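Local coordinates for epidermal growth factor receptor pathway substrate 8-like protein 1 (Mus musculus, PDB 2CY5), which carries a phosphotyrosine-binding (PTB) domain and probably acts in signal transduction linked to the epidermal growth factor receptor pathway, at residues 52-57 and 61-66; 9-14 and 123-128. All coordinates share one frame; numbering follows the deposited sequence.

Interaction 1. Residues 52-57 and 61-66; sequences LLRVSP and TLLDPV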
ATOM      1  N   LEU A  52      -0.642  16.425   4.313  1.00 38.96           N
ATOM      2  CA  LEU A  52       0.239  17.308   3.495  1.00 43.64           C
ATOM      3  C   LEU A  52       0.724  16.567   2.272  1.00 42.70           C
ATOM      4  O   LEU A  52       1.488  15.612   2.391  1.00 40.16           O
ATOM      5  CB  LEU A  52       1.508  17.612   4.257  1.00 45.03           C
ATOM      6  CG  LEU A  52       2.140  18.979   4.021  1.00 56.41           C
ATOM      7  CD1 LEU A  52       1.196  20.015   3.393  1.00 58.32           C
ATOM      8  CD2 LEU A  52       2.584  19.435   5.432  1.00 56.71           C
ATOM      9  N   LEU A  53       0.331  17.030   1.084  1.00 36.30           N
ATOM     10  CA  LEU A  53       0.747  16.375  -0.158  1.00 32.99           C
ATOM     11  C   LEU A  53       1.879  17.223  -0.819  1.00 38.13           C
ATOM     12  O   LEU A  53       1.731  18.477  -1.082  1.00 42.10           O
ATOM     13  CB  LEU A  53      -0.492  16.175  -1.088  1.00 33.31           C
ATOM     14  CG  LEU A  53      -0.189  15.362  -2.370  1.00 34.75           C
ATOM     15  CD1 LEU A  53      -1.475  14.984  -3.200  1.00 36.46           C
ATOM     16  CD2 LEU A  53       0.606  16.236  -3.376  1.00 34.83           C
ATOM     17  N   ARG A  54       3.046  16.618  -0.922  1.00 35.60           N
ATOM     18  CA  ARG A  54       4.204  17.271  -1.476  1.00 40.15           C
ATOM     19  C   ARG A  54       4.637  16.789  -2.842  1.00 39.76           C
ATOM     20  O   ARG A  54       4.736  15.600  -3.104  1.00 39.14           O
ATOM     21  CB  ARG A  54       5.295  17.245  -0.422  1.00 42.98           C
ATOM     22  CG  ARG A  54       6.573  17.976  -0.871  1.00 55.27           C
ATOM     23  CD  ARG A  54       7.778  17.917   0.150  1.00 63.77           C
ATOM     24  NE  ARG A  54       7.435  18.554   1.433  1.00 72.26           N
ATOM     25  CZ  ARG A  54       8.148  18.361   2.561  1.00 77.65           C
ATOM     26  NH1 ARG A  54       9.235  17.565   2.583  1.00 76.79           N
ATOM     27  NH2 ARG A  54       7.780  18.945   3.682  1.00 77.63           N
ATOM     28  N   VAL A  55       4.716  17.703  -3.856  1.00 36.77           N
ATOM     29  CA  VAL A  55       5.159  17.256  -5.194  1.00 32.69           C
ATOM     30  C   VAL A  55       6.603  17.721  -5.391  1.00 39.98           C
ATOM     31  O   VAL A  55       6.876  18.934  -5.208  1.00 39.20           O
ATOM     32  CB  VAL A  55       4.296  17.911  -6.177  1.00 29.71           C
ATOM     33  CG1 VAL A  55       4.586  17.448  -7.532  1.00 30.14           C
ATOM     34  CG2 VAL A  55       2.730  17.594  -5.791  1.00 30.47           C
ATOM     35  N   SER A  56       7.513  16.811  -5.685  1.00 38.72           N
ATOM     36  CA  SER A  56       8.921  17.134  -5.940  1.00 37.70           C
ATOM     37  C   SER A  56       9.228  16.625  -7.249  1.00 36.74           C
ATOM     38  O   SER A  56       8.431  15.911  -7.868  1.00 39.54           O
ATOM     39  CB  SER A  56       9.774  16.541  -4.863  1.00 41.77           C
ATOM     40  OG  SER A  56       9.978  15.206  -5.137  1.00 48.57           O
ATOM     41  N   PRO A  57      10.397  16.939  -7.821  1.00 42.66           N
ATOM     42  CA  PRO A  57      10.565  16.410  -9.173  1.00 38.31           C
ATOM     43  C   PRO A  57      10.779  14.889  -9.285  1.00 41.66           C
ATOM     44  O   PRO A  57      10.853  14.426 -10.356  1.00 44.19           O
ATOM     45  CB  PRO A  57      11.857  17.098  -9.700  1.00 45.94           C
ATOM     46  CG  PRO A  57      11.783  18.439  -8.856  1.00 40.10           C
ATOM     47  CD  PRO A  57      11.453  17.915  -7.458  1.00 42.26           C
ATOM     48  N   THR A  61       4.868  12.888  -2.199  1.00 40.85           N
ATOM     49  CA  THR A  61       4.942  12.450  -0.773  1.00 41.58           C
ATOM     50  C   THR A  61       3.745  12.888   0.043  1.00 40.31           C
ATOM     51  O   THR A  61       3.220  13.997  -0.199  1.00 40.31           O
ATOM     52  CB  THR A  61       6.207  13.049  -0.155  1.00 49.15           C
ATOM     53  OG1 THR A  61       7.348  12.640  -0.952  1.00 54.81           O
ATOM     54  CG2 THR A  61       6.371  12.540   1.210  1.00 58.83           C
ATOM     55  N   LEU A  62       3.254  12.068   0.987  1.00 34.88           N
ATOM     56  CA  LEU A  62       2.166  12.438   1.857  1.00 35.59           C
ATOM     57  C   LEU A  62       2.725  12.545   3.302  1.00 44.54           C
ATOM     58  O   LEU A  62       3.288  11.526   3.827  1.00 47.64           O
ATOM     59  CB  LEU A  62       1.058  11.372   1.880  1.00 42.45           C
ATOM     60  CG  LEU A  62       0.519  11.197   0.451  1.00 45.31           C
ATOM     61  CD1 LEU A  62      -0.393  10.028   0.426  1.00 48.24           C
ATOM     62  CD2 LEU A  62      -0.462  12.535   0.228  1.00 46.88           C
ATOM     63  N   LEU A  63       2.515  13.676   3.982  1.00 43.41           N
ATOM     64  CA  LEU A  63       3.005  13.836   5.361  1.00 47.66           C
ATOM     65  C   LEU A  63       1.967  14.181   6.406  1.00 52.24           C
ATOM     66  O   LEU A  63       0.921  14.758   6.091  1.00 50.59           O
ATOM     67  CB  LEU A  63       4.130  14.920   5.402  1.00 49.41           C
ATOM     68  CG  LEU A  63       5.072  14.967   4.149  1.00 51.67           C
ATOM     69  CD1 LEU A  63       5.566  16.420   3.812  1.00 56.82           C
ATOM     70  CD2 LEU A  63       6.215  14.196   4.472  1.00 51.82           C
ATOM     71  N   ASP A  64       2.255  13.908   7.697  1.00 54.57           N
ATOM     72  CA  ASP A  64       1.334  14.309   8.753  1.00 56.02           C
ATOM     73  C   ASP A  64       1.494  15.829   8.854  1.00 55.59           C
ATOM     74  O   ASP A  64       2.606  16.307   8.954  1.00 56.56           O
ATOM     75  CB  ASP A  64       1.710  13.678  10.038  1.00 63.38           C
ATOM     76  CG  ASP A  64       0.779  14.115  11.155  1.00 71.59           C
ATOM     77  OD1 ASP A  64       0.935  15.255  11.712  1.00 72.11           O
ATOM     78  OD2 ASP A  64      -0.136  13.316  11.433  1.00 74.40           O
ATOM     79  N   PRO A  65       0.413  16.591   8.738  1.00 56.69           N
ATOM     80  CA  PRO A  65       0.392  18.054   8.770  1.00 66.77           C
ATOM     81  C   PRO A  65       1.080  18.781   9.912  1.00 71.05           C
ATOM     82  O   PRO A  65       1.377  19.979   9.785  1.00 72.57           O
ATOM     83  CB  PRO A  65      -1.098  18.385   8.685  1.00 64.70           C
ATOM     84  CG  PRO A  65      -1.722  17.254   9.235  1.00 65.93           C
ATOM     85  CD  PRO A  65      -0.951  16.097   8.652  1.00 62.00           C
ATOM     86  N   VAL A  66       1.296  18.084  11.016  1.00 73.11           N
ATOM     87  CA  VAL A  66       1.967  18.681  12.179  1.00 78.06           C
ATOM     88  C   VAL A  66       3.337  18.106  12.367  1.00 78.55           C
ATOM     89  O   VAL A  66       4.282  18.862  12.273  1.00 79.36           O
ATOM     90  CB  VAL A  66       1.167  18.468  13.476  1.00 78.99           C
ATOM     91  CG1 VAL A  66       1.917  19.112  14.674  1.00 80.42           C
ATOM     92  CG2 VAL A  66      -0.191  19.103  13.285  1.00 79.20           C
TER
HETATM   93  O   HOH W   1       7.569  14.929  -2.484  1.00 42.14           O

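Interaction 2. Residues 9-14 and 123-128; sequences SQYHVN and REDIQG. With CA (calcium ion), chain B.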
ATOM      1  N   SER A   9       6.467  21.684  -4.205  1.00 35.28           N
ATOM      2  CA  SER A   9       5.415  22.495  -3.673  1.00 37.07           C
ATOM      3  C   SER A   9       4.658  21.553  -2.729  1.00 42.87           C
ATOM      4  O   SER A   9       4.706  20.272  -2.911  1.00 37.69           O
ATOM      5  CB  SER A   9       4.442  22.896  -4.787  1.00 35.94           C
ATOM      6  OG  SER A   9       5.048  23.537  -5.901  1.00 44.45           O
ATOM      7  N   GLN A  10       3.938  22.134  -1.798  1.00 36.77           N
ATOM      8  CA  GLN A  10       2.997  21.363  -0.884  1.00 42.23           C
ATOM      9  C   GLN A  10       1.638  21.902  -0.827  1.00 41.16           C
ATOM     10  O   GLN A  10       1.383  23.112  -1.003  1.00 41.62           O
ATOM     11  CB  GLN A  10       3.387  21.272   0.550  1.00 49.99           C
ATOM     12  CG  GLN A  10       4.512  22.145   0.886  1.00 65.43           C
ATOM     13  CD  GLN A  10       4.878  21.970   2.349  1.00 66.53           C
ATOM     14  OE1 GLN A  10       5.717  21.115   2.699  1.00 72.65           O
ATOM     15  NE2 GLN A  10       4.170  22.715   3.215  1.00 65.02           N
ATOM     16  N   TYR A  11       0.706  21.018  -0.558  1.00 37.62           N
ATOM     17  CA  TYR A  11      -0.689  21.357  -0.492  1.00 39.09           C
ATOM     18  C   TYR A  11      -1.334  20.595   0.694  1.00 41.63           C
ATOM     19  O   TYR A  11      -0.895  19.435   1.053  1.00 41.84           O
ATOM     20  CB  TYR A  11      -1.377  20.841  -1.734  1.00 37.01           C
ATOM     21  CG  TYR A  11      -0.686  21.346  -2.945  1.00 39.58           C
ATOM     22  CD1 TYR A  11       0.306  20.563  -3.591  1.00 39.60           C
ATOM     23  CD2 TYR A  11      -1.014  22.614  -3.471  1.00 35.34           C
ATOM     24  CE1 TYR A  11       0.965  21.008  -4.764  1.00 35.49           C
ATOM     25  CE2 TYR A  11      -0.378  23.068  -4.694  1.00 38.61           C
ATOM     26  CZ  TYR A  11       0.570  22.278  -5.322  1.00 38.69           C
ATOM     27  OH  TYR A  11       1.167  22.612  -6.466  1.00 35.46           O
ATOM     28  N   HIS A  12      -2.213  21.266   1.405  1.00 37.12           N
ATOM     29  CA  HIS A  12      -2.932  20.515   2.420  1.00 38.61           C
ATOM     30  C   HIS A  12      -4.139  19.877   1.703  1.00 40.16           C
ATOM     31  O   HIS A  12      -4.817  20.544   0.888  1.00 33.54           O
ATOM     32  CB  HIS A  12      -3.437  21.401   3.506  1.00 44.97           C
ATOM     33  CG  HIS A  12      -2.338  21.931   4.373  1.00 48.17           C
ATOM     34  ND1 HIS A  12      -2.156  21.508   5.673  1.00 54.61           N
ATOM     35  CD2 HIS A  12      -1.315  22.768   4.089  1.00 44.15           C
ATOM     36  CE1 HIS A  12      -1.067  22.071   6.144  1.00 54.08           C
ATOM     37  NE2 HIS A  12      -0.539  22.839   5.202  1.00 50.97           N
ATOM     38  N   VAL A  13      -4.381  18.570   1.979  1.00 35.71           N
ATOM     39  CA  VAL A  13      -5.543  17.956   1.378  1.00 37.38           C
ATOM     40  C   VAL A  13      -6.155  17.051   2.456  1.00 33.24           C
ATOM     41  O   VAL A  13      -5.497  16.792   3.454  1.00 36.01           O
ATOM     42  CB  VAL A  13      -5.102  17.000   0.169  1.00 33.46           C
ATOM     43  CG1 VAL A  13      -4.395  17.830  -0.905  1.00 35.94           C
ATOM     44  CG2 VAL A  13      -4.207  15.934   0.715  1.00 35.10           C
ATOM     45  N   ASN A  14      -7.306  16.493   2.137  1.00 33.38           N
ATOM     46  CA  ASN A  14      -7.913  15.454   2.996  1.00 32.25           C
ATOM     47  C   ASN A  14      -7.875  14.166   2.184  1.00 34.04           C
ATOM     48  O   ASN A  14      -8.502  14.049   1.117  1.00 33.90           O
ATOM     49  CB  ASN A  14      -9.425  15.801   3.197  1.00 33.25           C
ATOM     50  CG  ASN A  14      -9.605  16.927   4.275  1.00 39.00           C
ATOM     51  OD1 ASN A  14      -8.807  17.091   5.061  1.00 41.50           O
ATOM     52  ND2 ASN A  14     -10.629  17.653   4.200  1.00 39.92           N
ATOM     53  N   ARG A 123      -3.352  18.642  -9.651  1.00 30.67           N
ATOM     54  CA  ARG A 123      -3.304  17.837 -10.873  1.00 31.85           C
ATOM     55  C   ARG A 123      -2.308  18.453 -11.867  1.00 37.75           C
ATOM     56  O   ARG A 123      -1.450  17.730 -12.384  1.00 34.24           O
ATOM     57  CB  ARG A 123      -4.667  17.762 -11.529  1.00 34.91           C
ATOM     58  CG  ARG A 123      -4.589  17.044 -12.905  1.00 40.85           C
ATOM     59  CD  ARG A 123      -5.861  17.274 -13.662  1.00 47.82           C
ATOM     60  NE  ARG A 123      -5.698  18.635 -14.146  1.00 53.11           N
ATOM     61  CZ  ARG A 123      -4.803  18.940 -15.093  1.00 57.76           C
ATOM     62  NH1 ARG A 123      -4.031  17.998 -15.638  1.00 57.74           N
ATOM     63  NH2 ARG A 123      -4.668  20.198 -15.462  1.00 61.60           N
ATOM     64  N   GLU A 124      -2.346  19.765 -12.066  1.00 34.55           N
ATOM     65  CA  GLU A 124      -1.418  20.317 -13.066  1.00 38.11           C
ATOM     66  C   GLU A 124      -0.054  20.193 -12.608  1.00 31.93           C
ATOM     67  O   GLU A 124       0.748  19.946 -13.444  1.00 34.85           O
ATOM     68  CB  GLU A 124      -1.672  21.839 -13.341  1.00 41.05           C
ATOM     69  CG  GLU A 124      -2.785  22.153 -14.270  1.00 55.33           C
ATOM     70  CD  GLU A 124      -2.935  23.753 -14.252  1.00 67.99           C
ATOM     71  OE1 GLU A 124      -3.784  24.330 -13.458  1.00 68.86           O
ATOM     72  OE2 GLU A 124      -2.122  24.400 -14.955  1.00 66.48           O
ATOM     73  N   ASP A 125       0.239  20.364 -11.322  1.00 29.95           N
ATOM     74  CA  ASP A 125       1.572  20.262 -10.806  1.00 34.73           C
ATOM     75  C   ASP A 125       2.142  18.838 -10.922  1.00 38.44           C
ATOM     76  O   ASP A 125       3.263  18.576 -11.465  1.00 32.23           O
ATOM     77  CB  ASP A 125       1.544  20.703  -9.335  1.00 33.05           C
ATOM     78  CG  ASP A 125       2.960  20.826  -8.738  1.00 38.82           C
ATOM     79  OD1 ASP A 125       3.931  20.711  -9.502  1.00 37.18           O
ATOM     80  OD2 ASP A 125       3.122  21.107  -7.550  1.00 38.22           O
ATOM     81  N   ILE A 126       1.302  17.869 -10.548  1.00 33.57           N
ATOM     82  CA  ILE A 126       1.801  16.469 -10.674  1.00 32.97           C
ATOM     83  C   ILE A 126       1.943  16.146 -12.096  1.00 35.20           C
ATOM     84  O   ILE A 126       2.930  15.539 -12.491  1.00 32.79           O
ATOM     85  CB  ILE A 126       0.772  15.481 -10.009  1.00 30.32           C
ATOM     86  CG1 ILE A 126       0.861  15.826  -8.477  1.00 29.91           C
ATOM     87  CG2 ILE A 126       1.005  13.960 -10.509  1.00 29.93           C
ATOM     88  CD1 ILE A 126      -0.250  15.023  -7.613  1.00 36.31           C
ATOM     89  N   GLN A 127       0.996  16.558 -12.932  1.00 34.88           N
ATOM     90  CA  GLN A 127       1.144  16.170 -14.402  1.00 34.02           C
ATOM     91  C   GLN A 127       2.424  16.863 -15.025  1.00 40.01           C
ATOM     92  O   GLN A 127       3.116  16.251 -15.848  1.00 41.02           O
ATOM     93  CB  GLN A 127      -0.058  16.641 -15.193  1.00 38.96           C
ATOM     94  CG  GLN A 127      -0.023  16.155 -16.627  1.00 58.02           C
ATOM     95  CD  GLN A 127       0.109  14.617 -16.753  1.00 66.89           C
ATOM     96  OE1 GLN A 127      -0.744  13.869 -16.186  1.00 71.46           O
ATOM     97  NE2 GLN A 127       1.177  14.132 -17.478  1.00 61.20           N
ATOM     98  N   GLY A 128       2.694  18.116 -14.638  1.00 42.00           N
ATOM     99  CA  GLY A 128       3.944  18.772 -15.064  1.00 43.84           C
ATOM    100  C   GLY A 128       5.173  17.992 -14.573  1.00 40.12           C
ATOM    101  O   GLY A 128       6.154  17.783 -15.371  1.00 41.06           O
TER
HETATM  102 CA    CA B1500       6.147  21.524  -9.770  1.00 38.80          CA
HETATM  103  O   HOH W   2       6.000  21.098  -7.421  1.00 40.91           O
HETATM  104  O   HOH W   3       5.525  20.404 -11.657  1.00 35.83           O
HETATM  105  O   HOH W   4       7.853  19.823  -9.435  1.00 41.91           O
HETATM  106  O   HOH W   5       4.918  23.473 -10.218  1.00 44.94           O
HETATM  107  O   HOH W   6       7.386  22.511 -11.606  1.00 42.72           O

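Interaction 1. Residues 52-57 and 61-66
R54 leaves its strand with CG anti to the backbone N (chi1 -177°), runs straight to CD and then bends at chi3 (-62°). That bend swings the guanidinium back across L63, whose CG, beside its backbone N, turns CD1 toward R54. The two side chains meet obliquely, an example of cross-strand aliphatic-guanidinium pairing: L63 CD1 sits over one face of the guanidinium, offset toward the rim and 3.4 Å from R54 NH2. The same NH2 donates to Q10 OE1 on the neighbouring strand 9-20, so one flat group is held by a methyl over its face and by an amide oxygen. With R54 replaced by an alanine, L63 CD1 would probably lose the flat group against it and Q10 OE1 this donor.

Beneath these side chains the backbones run antiparallel. At the L52-L63 hydrogen-bonded pair, L52 N gives to L63 O (2.9 Å) and L63 N to L52 O (2.7 Å). At the R54-T61 pair, R54 N meets T61 O at 2.7 Å and nearly straight (175°), while T61 N returns a bond to R54 O (2.9 Å). A water 2.8 Å from T61 OG1 also makes a weak bond to R54 O. L52 and L63 touch through their CB atoms, 3.9 Å apart, on the R54 face. On the reverse face, at the non-hydrogen-bonded pair, L53 CG packs against L62 CD2 (3.8 Å), and L53 also touches I122 of the C-terminal helix. The whole is a beta hairpin of strands 49-55 and 59-63, part of the antiparallel sheet of the PTB domain, a member of the PH-like superfold.

Interaction 2. Residues 9-14 and 123-128
D125 reaches Y11 and a calcium ion through one carboxylate, OD1 for the metal and OD2 toward the strand. Its CB, on helix 118-133, already comes within 3.5 Å of Y11 OH. With CG anti to the backbone N (chi1 -172°), the carboxylate extends between the strand and the ion. OD1 then binds the calcium at 2.4 Å, while OD2 accepts a hydrogen bond from Y11 OH at 2.7 Å. A carboxylate shared in this way between metal and hydroxyl would be expected to stay ionised, since the positive ion and the tyrosine proton both favour the charge. The hydroxyl arrives on the anti side of OD2, about 30° out of the carboxylate plane, whereas OD2 itself lies in the plane of the tyrosine ring, at its edge. Ring and carboxylate are turned 72° against each other.

Residues 9-14 and 123-128 are separated by more than a hundred residues of chain. Their meeting reflects the PTB version of the PH-like fold, in which the C-terminal helix caps one end of the strongly bent antiparallel sheet; here Y11 rests on I122 of that helix, and D125 and I126 both touch V55 of strand 49-55.

Beyond the tyrosine, S9 OG approaches OD2 at 3.5 Å without a direct bond. A calcium-bound water sits between the two, 3.0 Å from S9 OG and 2.9 Å from D125 OD2. The backbone carbonyl of D125 joins in as well, its O receiving a bond of 2.9 Å from a second metal-bound water. The backbone O of A6, near the N-terminus, and five waters complete seven calcium ligands with OD1.

Interactions 1 and 2 meet along the seam between strands 9-20 and 49-55, their centres about 9 Å apart. Probable backbone hydrogen bonds cross this seam from L53 N to Y11 O and from V55 N to S9 O, each 2.7 Å long, and L52 CD1 packs 3.2 Å from Y11 O. Thus the hairpin of residues 52-57 and 61-66 continues the sheet from the strand that delivers Y11 to the helix. The calcium ion belongs to interaction 2; the R54 side chain is about 10 Å away. In canonical PTB domains the peptide lies between the C-terminal helix and the fifth strand; by analogy the groove here would run between helix 118-133 and strand 79-85.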